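Flavohemoglobin (Malassezia yamatoensis, PDB 6O0A) binds both heme and FAD and probably oxidises nitric oxide, giving the fungus resistance to this toxic gas. Local coordinates at residues Phe94-Glu97 / Met98-Arg101; Tyr147-Leu150 / Ala151-Leu154. All blocks are in the same frame, centred on the assembly; numbering follows the deposited sequence.

Interaction 1 (Phe94-Glu97 / Met98-Arg101). With HEM (protoporphyrin IX containing Fe), chain C.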
ATOM      1  N   PHE A  94      -0.923 -19.966   5.418  1.00 45.56           N
ATOM      2  CA  PHE A  94      -1.250 -18.877   4.515  1.00 41.24           C
ATOM      3  C   PHE A  94      -0.038 -17.979   4.300  1.00 38.25           C
ATOM      4  O   PHE A  94       0.834 -17.884   5.171  1.00 38.09           O
ATOM      5  CB  PHE A  94      -2.402 -18.022   5.063  1.00 44.28           C
ATOM      6  CG  PHE A  94      -3.733 -18.721   5.084  1.00 47.62           C
ATOM      7  CD1 PHE A  94      -4.043 -19.688   4.141  1.00 48.44           C
ATOM      8  CD2 PHE A  94      -4.678 -18.402   6.046  1.00 49.03           C
ATOM      9  CE1 PHE A  94      -5.269 -20.325   4.160  1.00 48.64           C
ATOM     10  CE2 PHE A  94      -5.907 -19.034   6.070  1.00 47.65           C
ATOM     11  CZ  PHE A  94      -6.202 -20.000   5.128  1.00 47.49           C
ATOM     12  N   PRO A  95       0.041 -17.305   3.151  1.00 38.07           N
ATOM     13  CA  PRO A  95       1.035 -16.234   2.995  1.00 37.68           C
ATOM     14  C   PRO A  95       0.593 -14.993   3.754  1.00 32.32           C
ATOM     15  O   PRO A  95      -0.063 -14.113   3.189  1.00 30.09           O
ATOM     16  CB  PRO A  95       1.064 -16.005   1.480  1.00 31.77           C
ATOM     17  CG  PRO A  95      -0.326 -16.366   1.033  1.00 35.43           C
ATOM     18  CD  PRO A  95      -0.774 -17.495   1.939  1.00 32.61           C
ATOM     19  N   GLU A  96       0.944 -14.919   5.039  1.00 37.16           N
ATOM     20  CA  GLU A  96       0.320 -13.937   5.921  1.00 37.79           C
ATOM     21  C   GLU A  96       0.652 -12.511   5.502  1.00 37.02           C
ATOM     22  O   GLU A  96      -0.200 -11.618   5.599  1.00 34.77           O
ATOM     23  CB  GLU A  96       0.743 -14.185   7.370  1.00 38.50           C
ATOM     24  CG  GLU A  96       0.413 -15.585   7.887  1.00 50.62           C
ATOM     25  CD  GLU A  96      -1.083 -15.842   8.040  1.00 58.03           C
ATOM     26  OE1 GLU A  96      -1.886 -14.897   7.875  1.00 60.51           O
ATOM     27  OE2 GLU A  96      -1.459 -16.998   8.331  1.00 61.46           O
ATOM     28  N   GLU A  97       1.878 -12.279   5.025  1.00 34.49           N
ATOM     29  CA  GLU A  97       2.260 -10.936   4.593  1.00 32.31           C
ATOM     30  C   GLU A  97       1.356 -10.436   3.479  1.00 33.17           C
ATOM     31  O   GLU A  97       0.883  -9.292   3.515  1.00 31.99           O
ATOM     32  CB  GLU A  97       3.716 -10.914   4.131  1.00 41.63           C
ATOM     33  CG  GLU A  97       4.739 -10.990   5.240  1.00 54.03           C
ATOM     34  CD  GLU A  97       6.107 -10.533   4.782  1.00 63.40           C
ATOM     35  OE1 GLU A  97       6.188  -9.864   3.726  1.00 62.84           O
ATOM     36  OE2 GLU A  97       7.099 -10.840   5.476  1.00 73.38           O
ATOM     37  N   MET A  98       1.108 -11.277   2.468  1.00 27.78           N
ATOM     38  CA  MET A  98       0.229 -10.862   1.381  1.00 29.26           C
ATOM     39  C   MET A  98      -1.186 -10.635   1.888  1.00 30.82           C
ATOM     40  O   MET A  98      -1.830  -9.641   1.528  1.00 27.04           O
ATOM     41  CB  MET A  98       0.228 -11.903   0.260  1.00 29.92           C
ATOM     42  CG  MET A  98      -0.570 -11.460  -0.954  1.00 34.03           C
ATOM     43  SD  MET A  98      -0.669 -12.717  -2.246  1.00 44.07           S
ATOM     44  CE  MET A  98      -1.825 -13.870  -1.500  1.00 37.86           C
ATOM     45  N   LEU A  99      -1.687 -11.549   2.726  1.00 27.55           N
ATOM     46  CA  LEU A  99      -3.049 -11.421   3.231  1.00 25.78           C
ATOM     47  C   LEU A  99      -3.217 -10.144   4.037  1.00 19.51           C
ATOM     48  O   LEU A  99      -4.238  -9.460   3.920  1.00 19.95           O
ATOM     49  CB  LEU A  99      -3.412 -12.634   4.086  1.00 29.42           C
ATOM     50  CG  LEU A  99      -3.539 -13.953   3.320  1.00 39.20           C
ATOM     51  CD1 LEU A  99      -4.319 -14.974   4.135  1.00 43.07           C
ATOM     52  CD2 LEU A  99      -4.193 -13.711   1.981  1.00 33.05           C
ATOM     53  N   SER A 100      -2.223  -9.812   4.866  1.00 22.00           N
ATOM     54  CA  SER A 100      -2.341  -8.633   5.710  1.00 24.31           C
ATOM     55  C   SER A 100      -2.355  -7.366   4.872  1.00 23.50           C
ATOM     56  O   SER A 100      -3.172  -6.466   5.109  1.00 19.53           O
ATOM     57  CB  SER A 100      -1.198  -8.604   6.727  1.00 31.37           C
ATOM     58  OG  SER A 100      -1.249  -7.434   7.516  1.00 35.87           O
ATOM     59  N   ARG A 101      -1.474  -7.289   3.869  1.00 21.15           N
ATOM     60  CA  ARG A 101      -1.443  -6.111   3.006  1.00 23.55           C
ATOM     61  C   ARG A 101      -2.768  -5.932   2.285  1.00 23.52           C
ATOM     62  O   ARG A 101      -3.312  -4.822   2.229  1.00 20.30           O
ATOM     63  CB  ARG A 101      -0.298  -6.219   2.001  1.00 27.85           C
ATOM     64  CG  ARG A 101      -0.068  -4.947   1.193  1.00 40.40           C
ATOM     65  CD  ARG A 101       0.979  -5.140   0.103  1.00 51.50           C
ATOM     66  NE  ARG A 101       0.542  -6.104  -0.905  1.00 59.85           N
ATOM     67  CZ  ARG A 101       1.020  -7.340  -1.023  1.00 63.59           C
ATOM     68  NH1 ARG A 101       1.970  -7.772  -0.201  1.00 64.25           N
ATOM     69  NH2 ARG A 101       0.552  -8.141  -1.971  1.00 64.00           N
TER
HETATM   70  CHA HEM C 402      -6.909  -4.568  -4.418  1.00 16.79           C
HETATM   71  CHB HEM C 402      -6.870  -9.432  -4.047  1.00 19.81           C
HETATM   72  CHC HEM C 402     -11.692  -9.421  -3.499  1.00 18.14           C
HETATM   73  CHD HEM C 402     -11.776  -4.681  -4.527  1.00 13.25           C
HETATM   74  C1A HEM C 402      -6.477  -5.880  -4.341  1.00 15.68           C
HETATM   75  C2A HEM C 402      -5.106  -6.333  -4.417  1.00 17.37           C
HETATM   76  C3A HEM C 402      -5.095  -7.667  -4.309  1.00 21.80           C
HETATM   77  C4A HEM C 402      -6.466  -8.119  -4.181  1.00 23.25           C
HETATM   78  CMA HEM C 402      -3.862  -8.593  -4.336  1.00 22.27           C
HETATM   79  CAA HEM C 402      -3.876  -5.412  -4.560  1.00 21.86           C
HETATM   80  CBA HEM C 402      -3.470  -5.065  -3.130  1.00 23.78           C
HETATM   81  CGA HEM C 402      -2.317  -4.091  -3.144  1.00 36.86           C
HETATM   82  O1A HEM C 402      -2.408  -3.057  -3.851  1.00 37.78           O
HETATM   83  O2A HEM C 402      -1.306  -4.345  -2.446  1.00 41.98           O
HETATM   84  C1B HEM C 402      -8.169  -9.859  -3.857  1.00 18.23           C
HETATM   85  C2B HEM C 402      -8.599 -11.234  -3.677  1.00 16.56           C
HETATM   86  C3B HEM C 402      -9.940 -11.235  -3.543  1.00 20.11           C
HETATM   87  C4B HEM C 402     -10.390  -9.857  -3.610  1.00 15.35           C
HETATM   88  CMB HEM C 402      -7.625 -12.429  -3.685  1.00 21.94           C
HETATM   89  CAB HEM C 402     -10.903 -12.427  -3.315  1.00 20.70           C
HETATM   90  CBB HEM C 402     -10.525 -13.653  -2.919  1.00 18.94           C
HETATM   91  C1C HEM C 402     -12.127  -8.140  -3.771  1.00 18.03           C
HETATM   92  C2C HEM C 402     -13.506  -7.729  -3.837  1.00 14.33           C
HETATM   93  C3C HEM C 402     -13.544  -6.413  -4.119  1.00 14.40           C
HETATM   94  C4C HEM C 402     -12.175  -5.967  -4.254  1.00 14.17           C
HETATM   95  CMC HEM C 402     -14.683  -8.696  -3.578  1.00 18.42           C
HETATM   96  CAC HEM C 402     -14.756  -5.468  -4.337  1.00 16.52           C
HETATM   97  CBC HEM C 402     -15.941  -5.907  -4.801  1.00 21.98           C
HETATM   98  C1D HEM C 402     -10.465  -4.255  -4.577  1.00 12.39           C
HETATM   99  C2D HEM C 402     -10.057  -2.889  -4.849  1.00 17.88           C
HETATM  100  C3D HEM C 402      -8.726  -2.848  -4.833  1.00 17.87           C
HETATM  101  C4D HEM C 402      -8.229  -4.182  -4.539  1.00 15.30           C
HETATM  102  CMD HEM C 402     -11.033  -1.723  -5.124  1.00 16.95           C
HETATM  103  CAD HEM C 402      -7.867  -1.589  -5.081  1.00 14.43           C
HETATM  104  CBD HEM C 402      -7.200  -1.738  -6.446  1.00 19.69           C
HETATM  105  CGD HEM C 402      -8.149  -1.387  -7.570  1.00 24.23           C
HETATM  106  O1D HEM C 402      -8.806  -0.313  -7.509  1.00 18.74           O
HETATM  107  O2D HEM C 402      -8.233  -2.177  -8.551  1.00 25.99           O
HETATM  108  NA  HEM C 402      -7.282  -7.001  -4.197  1.00 15.74           N
HETATM  109  NB  HEM C 402      -9.284  -9.053  -3.811  1.00 16.62           N
HETATM  110  NC  HEM C 402     -11.330  -7.040  -4.023  1.00 13.74           N
HETATM  111  ND  HEM C 402      -9.328  -5.014  -4.381  1.00 14.71           N
HETATM  112 FE   HEM C 402      -9.287  -7.002  -3.829  1.00 18.44          FE
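F94 and L99 cross obliquely where the chain enters helix 96-108, with the methyl CD1 of L99 lying 3.7 Å from CB of F94 and almost as near to the first ring atoms. The two groups meet at the root of the phenyl rather than at its far end, and both lean on helix 137-163. P95 and M98 pair differently. They run alongside one another in the same direction, and the M98 chain stays extended until chi3 (74°) bends the terminal methyl, so that CE arrives 3.9 Å from CG of the proline ring. F83 and W86 of helix 75-89 also touch that ring.

P95 occupies the N-cap position of the helix and is also the centre of an inverse gamma turn. Its carbonyl oxygen accepts the N-H of L99 at 3.1 Å in a nearly straight bond (167° at the hydrogen), while CG of L99 packs 3.5 Å from the same P95 O. S100 N to E96 O (2.8 Å) and R101 N to E97 O (3.1 Å) continue the i to i+4 pattern through the start of the helix. The hydroxyl of S100 is held by D267, outside the globin-like helices.

R101 reaches further along, to the cofactor. Its chain leaves the helix extended and bends at chi3 (65°), which brings NE within 3.0 Å of O2A of a heme propionate. The oxygen sits at the edge of the guanidinium, in its plane, and the NE hydrogen bond should be strengthened by opposite charges; S63 N supplies the heme with another hydrogen bond. A helix that starts after P95 at the N-cap position and anchors a propionate about a turn and a half later fits the proximal F helix of a globin domain, here forming one wall of the heme pocket.

Interaction 2 (Tyr147-Leu150 / Ala151-Leu154). With HEM (protoporphyrin IX containing Fe), chain C.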
ATOM      1  N   TYR A 147     -10.359 -20.268  -4.233  1.00 14.36           N
ATOM      2  CA  TYR A 147     -10.935 -18.937  -4.080  1.00 17.01           C
ATOM      3  C   TYR A 147     -11.541 -18.749  -2.694  1.00 18.75           C
ATOM      4  O   TYR A 147     -11.315 -17.727  -2.040  1.00 19.39           O
ATOM      5  CB  TYR A 147     -12.000 -18.671  -5.153  1.00 16.09           C
ATOM      6  CG  TYR A 147     -12.633 -17.292  -4.993  1.00 16.24           C
ATOM      7  CD1 TYR A 147     -13.744 -17.088  -4.167  1.00 17.55           C
ATOM      8  CD2 TYR A 147     -12.092 -16.185  -5.636  1.00 17.11           C
ATOM      9  CE1 TYR A 147     -14.308 -15.814  -4.002  1.00 16.93           C
ATOM     10  CE2 TYR A 147     -12.650 -14.911  -5.482  1.00 18.40           C
ATOM     11  CZ  TYR A 147     -13.749 -14.736  -4.658  1.00 15.95           C
ATOM     12  OH  TYR A 147     -14.291 -13.468  -4.507  1.00 16.74           O
ATOM     13  N   TRP A 148     -12.360 -19.701  -2.243  1.00 17.93           N
ATOM     14  CA  TRP A 148     -13.085 -19.467  -0.998  1.00 20.91           C
ATOM     15  C   TRP A 148     -12.195 -19.601   0.231  1.00 18.67           C
ATOM     16  O   TRP A 148     -12.457 -18.948   1.247  1.00 22.53           O
ATOM     17  CB  TRP A 148     -14.311 -20.386  -0.919  1.00 23.80           C
ATOM     18  CG  TRP A 148     -15.397 -19.830  -1.803  1.00 27.98           C
ATOM     19  CD1 TRP A 148     -15.911 -20.389  -2.936  1.00 36.77           C
ATOM     20  CD2 TRP A 148     -16.034 -18.552  -1.663  1.00 34.29           C
ATOM     21  NE1 TRP A 148     -16.854 -19.552  -3.492  1.00 37.15           N
ATOM     22  CE2 TRP A 148     -16.945 -18.418  -2.727  1.00 38.97           C
ATOM     23  CE3 TRP A 148     -15.933 -17.515  -0.726  1.00 39.87           C
ATOM     24  CZ2 TRP A 148     -17.750 -17.287  -2.883  1.00 33.70           C
ATOM     25  CZ3 TRP A 148     -16.732 -16.396  -0.882  1.00 37.99           C
ATOM     26  CH2 TRP A 148     -17.624 -16.290  -1.953  1.00 33.79           C
ATOM     27  N   LEU A 149     -11.139 -20.412   0.163  1.00 19.30           N
ATOM     28  CA  LEU A 149     -10.161 -20.418   1.247  1.00 22.10           C
ATOM     29  C   LEU A 149      -9.562 -19.035   1.430  1.00 23.33           C
ATOM     30  O   LEU A 149      -9.422 -18.548   2.560  1.00 22.60           O
ATOM     31  CB  LEU A 149      -9.052 -21.423   0.953  1.00 24.43           C
ATOM     32  CG  LEU A 149      -9.351 -22.897   1.183  1.00 29.83           C
ATOM     33  CD1 LEU A 149      -8.194 -23.728   0.673  1.00 31.93           C
ATOM     34  CD2 LEU A 149      -9.575 -23.132   2.663  1.00 34.03           C
ATOM     35  N   LEU A 150      -9.196 -18.397   0.321  1.00 18.95           N
ATOM     36  CA  LEU A 150      -8.590 -17.072   0.365  1.00 21.52           C
ATOM     37  C   LEU A 150      -9.610 -16.016   0.777  1.00 22.65           C
ATOM     38  O   LEU A 150      -9.332 -15.170   1.632  1.00 19.84           O
ATOM     39  CB  LEU A 150      -7.991 -16.765  -1.004  1.00 22.66           C
ATOM     40  CG  LEU A 150      -7.270 -15.462  -1.340  1.00 26.79           C
ATOM     41  CD1 LEU A 150      -6.184 -15.186  -0.336  1.00 29.39           C
ATOM     42  CD2 LEU A 150      -6.679 -15.614  -2.723  1.00 26.16           C
ATOM     43  N   ALA A 151     -10.803 -16.054   0.182  1.00 20.26           N
ATOM     44  CA  ALA A 151     -11.843 -15.098   0.550  1.00 23.15           C
ATOM     45  C   ALA A 151     -12.174 -15.175   2.035  1.00 22.83           C
ATOM     46  O   ALA A 151     -12.322 -14.142   2.700  1.00 22.55           O
ATOM     47  CB  ALA A 151     -13.098 -15.342  -0.287  1.00 17.25           C
ATOM     48  N   ARG A 152     -12.301 -16.388   2.576  1.00 18.20           N
ATOM     49  CA  ARG A 152     -12.644 -16.519   3.989  1.00 19.17           C
ATOM     50  C   ARG A 152     -11.535 -15.954   4.874  1.00 22.57           C
ATOM     51  O   ARG A 152     -11.814 -15.294   5.882  1.00 24.54           O
ATOM     52  CB  ARG A 152     -12.929 -17.985   4.344  1.00 22.08           C
ATOM     53  CG  ARG A 152     -14.215 -18.529   3.718  1.00 38.63           C
ATOM     54  CD  ARG A 152     -14.547 -19.924   4.233  1.00 55.99           C
ATOM     55  NE  ARG A 152     -15.224 -20.748   3.232  1.00 68.42           N
ATOM     56  CZ  ARG A 152     -14.662 -21.784   2.614  1.00 72.62           C
ATOM     57  NH1 ARG A 152     -15.357 -22.480   1.722  1.00 76.41           N
ATOM     58  NH2 ARG A 152     -13.411 -22.131   2.891  1.00 70.28           N
ATOM     59  N   ALA A 153     -10.272 -16.206   4.509  1.00 20.25           N
ATOM     60  CA  ALA A 153      -9.148 -15.672   5.274  1.00 21.91           C
ATOM     61  C   ALA A 153      -9.158 -14.144   5.271  1.00 19.41           C
ATOM     62  O   ALA A 153      -8.994 -13.510   6.318  1.00 23.67           O
ATOM     63  CB  ALA A 153      -7.836 -16.205   4.701  1.00 22.32           C
ATOM     64  N   LEU A 154      -9.363 -13.542   4.099  1.00 19.41           N
ATOM     65  CA  LEU A 154      -9.401 -12.082   3.999  1.00 16.39           C
ATOM     66  C   LEU A 154     -10.585 -11.498   4.760  1.00 19.78           C
ATOM     67  O   LEU A 154     -10.442 -10.496   5.471  1.00 16.41           O
ATOM     68  CB  LEU A 154      -9.457 -11.663   2.531  1.00 16.32           C
ATOM     69  CG  LEU A 154      -8.178 -11.874   1.721  1.00 20.00           C
ATOM     70  CD1 LEU A 154      -8.428 -11.586   0.239  1.00 20.29           C
ATOM     71  CD2 LEU A 154      -7.056 -10.991   2.288  1.00 20.14           C
TER
HETATM   72  CHA HEM C 402      -6.909  -4.568  -4.418  1.00 16.79           C
HETATM   73  CHB HEM C 402      -6.870  -9.432  -4.047  1.00 19.81           C
HETATM   74  CHC HEM C 402     -11.692  -9.421  -3.499  1.00 18.14           C
HETATM   75  CHD HEM C 402     -11.776  -4.681  -4.527  1.00 13.25           C
HETATM   76  C1A HEM C 402      -6.477  -5.880  -4.341  1.00 15.68           C
HETATM   77  C2A HEM C 402      -5.106  -6.333  -4.417  1.00 17.37           C
HETATM   78  C3A HEM C 402      -5.095  -7.667  -4.309  1.00 21.80           C
HETATM   79  C4A HEM C 402      -6.466  -8.119  -4.181  1.00 23.25           C
HETATM   80  CMA HEM C 402      -3.862  -8.593  -4.336  1.00 22.27           C
HETATM   81  CAA HEM C 402      -3.876  -5.412  -4.560  1.00 21.86           C
HETATM   82  CBA HEM C 402      -3.470  -5.065  -3.130  1.00 23.78           C
HETATM   83  CGA HEM C 402      -2.317  -4.091  -3.144  1.00 36.86           C
HETATM   84  O1A HEM C 402      -2.408  -3.057  -3.851  1.00 37.78           O
HETATM   85  O2A HEM C 402      -1.306  -4.345  -2.446  1.00 41.98           O
HETATM   86  C1B HEM C 402      -8.169  -9.859  -3.857  1.00 18.23           C
HETATM   87  C2B HEM C 402      -8.599 -11.234  -3.677  1.00 16.56           C
HETATM   88  C3B HEM C 402      -9.940 -11.235  -3.543  1.00 20.11           C
HETATM   89  C4B HEM C 402     -10.390  -9.857  -3.610  1.00 15.35           C
HETATM   90  CMB HEM C 402      -7.625 -12.429  -3.685  1.00 21.94           C
HETATM   91  CAB HEM C 402     -10.903 -12.427  -3.315  1.00 20.70           C
HETATM   92  CBB HEM C 402     -10.525 -13.653  -2.919  1.00 18.94           C
HETATM   93  C1C HEM C 402     -12.127  -8.140  -3.771  1.00 18.03           C
HETATM   94  C2C HEM C 402     -13.506  -7.729  -3.837  1.00 14.33           C
HETATM   95  C3C HEM C 402     -13.544  -6.413  -4.119  1.00 14.40           C
HETATM   96  C4C HEM C 402     -12.175  -5.967  -4.254  1.00 14.17           C
HETATM   97  CMC HEM C 402     -14.683  -8.696  -3.578  1.00 18.42           C
HETATM   98  CAC HEM C 402     -14.756  -5.468  -4.337  1.00 16.52           C
HETATM   99  CBC HEM C 402     -15.941  -5.907  -4.801  1.00 21.98           C
HETATM  100  C1D HEM C 402     -10.465  -4.255  -4.577  1.00 12.39           C
HETATM  101  C2D HEM C 402     -10.057  -2.889  -4.849  1.00 17.88           C
HETATM  102  C3D HEM C 402      -8.726  -2.848  -4.833  1.00 17.87           C
HETATM  103  C4D HEM C 402      -8.229  -4.182  -4.539  1.00 15.30           C
HETATM  104  CMD HEM C 402     -11.033  -1.723  -5.124  1.00 16.95           C
HETATM  105  CAD HEM C 402      -7.867  -1.589  -5.081  1.00 14.43           C
HETATM  106  CBD HEM C 402      -7.200  -1.738  -6.446  1.00 19.69           C
HETATM  107  CGD HEM C 402      -8.149  -1.387  -7.570  1.00 24.23           C
HETATM  108  O1D HEM C 402      -8.806  -0.313  -7.509  1.00 18.74           O
HETATM  109  O2D HEM C 402      -8.233  -2.177  -8.551  1.00 25.99           O
HETATM  110  NA  HEM C 402      -7.282  -7.001  -4.197  1.00 15.74           N
HETATM  111  NB  HEM C 402      -9.284  -9.053  -3.811  1.00 16.62           N
HETATM  112  NC  HEM C 402     -11.330  -7.040  -4.023  1.00 13.74           N
HETATM  113  ND  HEM C 402      -9.328  -5.014  -4.381  1.00 14.71           N
HETATM  114 FE   HEM C 402      -9.287  -7.002  -3.829  1.00 18.44          FE
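R152 folds back along its own helix onto W148. From CB the chain passes the carbonyl of W148, with CG only 3.1 Å from W148 O, and chi1 of -69° sets this backward course by placing CG beside the backbone N. CD and NE continue past the same oxygen at longer range. At the end the guanidinium lays one face over CB of W148, NH1 being 3.5 Å from that carbon, while NH2 stays near W148 O with CD2 of L149 beside it, both at van der Waals range.

W148 also receives A151, whose methyl CB lies 3.6 Å from CE3 of W148 and 3.9 Å from CE1 of Y147, and the N-H of A151 bonds to Y147 O at 2.8 Å. Helix 137-163 corresponds to the long H helix that closes a globin fold, and one of its flanks borders the heme. Y147, whose hydroxyl is hydrogen-bonded to Y116 O, brings CE2 to 3.6 Å from CBB of a heme vinyl group. One turn on, L150 sets CD2 3.5 Å from the heme methyl CMB, a second substituent on the rim of pyrrole B, and I80 and F83 of helix 75-89 also pack on this leucine. L154 instead comes down over the face of the same pyrrole, its CD1 3.9 Å from carbon C2B.

How the interactions relate
From the N terminus, interaction 1 comes first, at the start of helix 96-108, and interaction 2 follows in helix 137-163 after helix 115-131 has intervened. Each is confined to neighbouring turns, so neither closes a long loop, and the two run in series without nesting or crossing. Their centres nevertheless lie about 12 Å apart because the helices pack together: CD2 of L99 is 3.4 Å from CD1 of L150, and CE2 of F94 is 3.7 Å from CB of A153. Both reach the heme, residues 98-101 at a propionate and residues 147-154 at a vinyl-bearing pyrrole, so that one cofactor is shared by two walls of the pocket.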